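Local coordinates for pheromone response PrgU-like domain-containing protein (Enterococcus faecalis, PDB 2GMQ), which is of unknown function but, as a plasmid-encoded member of the PrgU-like family, probably takes part in the enterococcal pheromone response, at residues A[45-49]-A[50-54]. Sequence-based numbering, arbitrary orientation.
Sequences MEMWY and NKQIT
Gln52 N bonds to Met47 O at 3.0 Å and Lys51 N more weakly to Trp48 O at 3.4 Å; with the positive phi of Lys51 (57°), this pair identifies a Schellman motif ending the helix. Just before it, Asn50 N still makes the i to i-4 helical bond to Glu46 O. The tightly packed part lies where the chain doubles back. Selenomethionine Met47, extended beyond CG, runs alongside Ile53, its SE 3.7 Å from Ile53 CD1, while Gln52 OE1 lies 3.8 Å from Met47 CG. Beside this apolar pair, one water ties three side chains: it donates to Glu46 OE2 and Gln52 OE1 and accepts from Asn50 ND2 at 2.7 Å. Glu46 OE2 forms salt bridges with Arg43 of its own chain and Arg43 of the second subunit, and Gln52 OE1 is hydrogen-bonded to the same-chain Arg43. The exposed side is looser. Lys51 bends at chi2 and chi4 so that NZ reaches Trp48 O at 2.9 Å. In the Trp48 conformer described, NZ also stands over the indole five-membered ring, 4.8 Å from its centroid and 14° off the normal, a cation-pi contact for that conformer alone. Inward, Met47 packs on Ile18 and Ile53 on Ile16, joining the end of helix 41-50 and the loop after it to strand 15-19; Glu46 OE1 and Asn50 OD1 accept bonds from Gln19 N and Ala17 N of the second subunit's equivalent strand.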
loop_
_atom_site.group_PDB
_atom_site.type_symbol
_atom_site.label_atom_id
_atom_site.label_comp_id
_atom_site.label_asym_id
_atom_site.label_seq_id
_atom_site.Cartn_x
_atom_site.Cartn_y
_atom_site.Cartn_z
HETATM N N MSE A 45 17.768 -1.582 -4.927
HETATM C CA MSE A 45 18.159 -2.380 -6.073
HETATM C C MSE A 45 18.062 -1.560 -7.345
HETATM O O MSE A 45 18.979 -1.561 -8.137
HETATM C CB MSE A 45 17.324 -3.644 -6.174
HETATM C CG MSE A 45 17.824 -4.559 -7.288
HETATM SE SE MSE A 45 19.616 -5.391 -6.944
HETATM C CE MSE A 45 18.977 -6.864 -5.803
ATOM N N GLU A 46 16.975 -0.829 -7.527
ATOM C CA GLU A 46 16.894 0.100 -8.639
ATOM C C GLU A 46 18.092 1.057 -8.669
ATOM O O GLU A 46 18.650 1.213 -9.744
ATOM C CB GLU A 46 15.553 0.877 -8.543
ATOM C CG GLU A 46 15.193 1.600 -9.803
ATOM C CD GLU A 46 14.439 2.883 -9.440
ATOM O OE1 GLU A 46 13.204 2.816 -9.566
ATOM O OE2 GLU A 46 15.107 3.894 -9.062
HETATM N N MSE A 47 18.475 1.697 -7.535
HETATM C CA MSE A 47 19.529 2.673 -7.498
HETATM C C MSE A 47 20.847 1.951 -7.810
HETATM O O MSE A 47 21.726 2.562 -8.478
HETATM C CB MSE A 47 19.609 3.336 -6.126
HETATM C CG MSE A 47 18.351 4.119 -5.888
HETATM SE SE MSE A 47 18.669 4.986 -4.143
HETATM C CE MSE A 47 17.439 6.559 -4.366
ATOM N N TRP A 48 20.960 0.670 -7.408
ATOM C CA TRP A 48 22.136 -0.092 -7.744
ATOM C C TRP A 48 22.321 -0.265 -9.275
ATOM O O TRP A 48 23.407 -0.062 -9.817
ATOM C CB TRP A 48 22.088 -1.442 -7.044
ATOM C CG TRP A 48 23.304 -2.110 -7.266
ATOM C CD1 TRP A 48 24.520 -1.775 -6.772
ATOM C CD2 TRP A 48 23.494 -3.208 -8.134
ATOM N NE1 TRP A 48 25.476 -2.613 -7.261
ATOM C CE2 TRP A 48 24.871 -3.533 -8.090
ATOM C CE3 TRP A 48 22.629 -3.988 -8.922
ATOM C CZ2 TRP A 48 25.421 -4.591 -8.833
ATOM C CZ3 TRP A 48 23.182 -5.067 -9.654
ATOM C CH2 TRP A 48 24.563 -5.350 -9.597
ATOM N N TYR A 49 21.247 -0.615 -9.975
ATOM C CA TYR A 49 21.331 -0.815 -11.418
ATOM C C TYR A 49 21.660 0.522 -12.092
ATOM O O TYR A 49 22.453 0.495 -13.063
ATOM C CB TYR A 49 20.065 -1.392 -12.035
ATOM C CG TYR A 49 19.887 -2.868 -11.815
ATOM C CD1 TYR A 49 20.618 -3.773 -12.568
ATOM C CD2 TYR A 49 19.038 -3.369 -10.836
ATOM C CE1 TYR A 49 20.433 -5.148 -12.385
ATOM C CE2 TYR A 49 18.849 -4.742 -10.644
ATOM C CZ TYR A 49 19.576 -5.618 -11.409
ATOM O OH TYR A 49 19.453 -6.994 -11.318
ATOM N N ASN A 50 21.087 1.628 -11.578
ATOM C CA ASN A 50 21.251 2.933 -12.186
ATOM C C ASN A 50 22.506 3.669 -11.710
ATOM O O ASN A 50 22.817 4.724 -12.267
ATOM C CB ASN A 50 20.025 3.854 -11.982
ATOM C CG ASN A 50 18.765 3.334 -12.687
ATOM O OD1 ASN A 50 18.847 2.706 -13.765
ATOM N ND2 ASN A 50 17.592 3.643 -12.106
ATOM N N LYS A 51 23.140 3.177 -10.649
ATOM C CA LYS A 51 24.229 3.898 -10.004
ATOM C C LYS A 51 23.796 5.307 -9.536
ATOM O O LYS A 51 24.562 6.281 -9.558
ATOM C CB LYS A 51 25.427 3.894 -11.001
ATOM C CG LYS A 51 25.784 2.527 -11.570
ATOM C CD LYS A 51 26.157 1.589 -10.435
ATOM C CE LYS A 51 26.431 0.093 -10.861
ATOM N NZ LYS A 51 25.435 -0.676 -11.743
ATOM N N GLN A 52 22.540 5.407 -9.094
ATOM C CA GLN A 52 21.987 6.701 -8.709
ATOM C C GLN A 52 22.664 7.134 -7.419
ATOM O O GLN A 52 23.144 8.267 -7.310
ATOM C CB GLN A 52 20.476 6.617 -8.592
ATOM C CG GLN A 52 20.005 7.990 -8.107
ATOM C CD GLN A 52 18.533 8.122 -8.197
ATOM O OE1 GLN A 52 17.827 7.158 -8.101
ATOM N NE2 GLN A 52 18.065 9.357 -8.396
ATOM N N ILE A 53 22.790 6.207 -6.476
ATOM C CA ILE A 53 23.612 6.379 -5.303
ATOM C C ILE A 53 24.472 5.149 -5.254
ATOM O O ILE A 53 23.982 4.019 -5.560
ATOM C CB ILE A 53 22.796 6.477 -3.998
ATOM C CG1 ILE A 53 21.782 7.636 -4.111
ATOM C CG2 ILE A 53 23.711 6.779 -2.757
ATOM C CD1 ILE A 53 20.828 7.707 -2.944
ATOM N N THR A 54 25.734 5.370 -4.938
ATOM C CA THR A 54 26.717 4.280 -4.917
ATOM C C THR A 54 27.609 4.415 -3.722
ATOM O O THR A 54 27.706 5.479 -3.144
ATOM C CB THR A 54 27.659 4.352 -6.138
ATOM O OG1 THR A 54 28.425 5.570 -6.087
ATOM C CG2 THR A 54 26.927 4.162 -7.466
HETATM O O HOH W 1 17.604 4.816 -9.627
#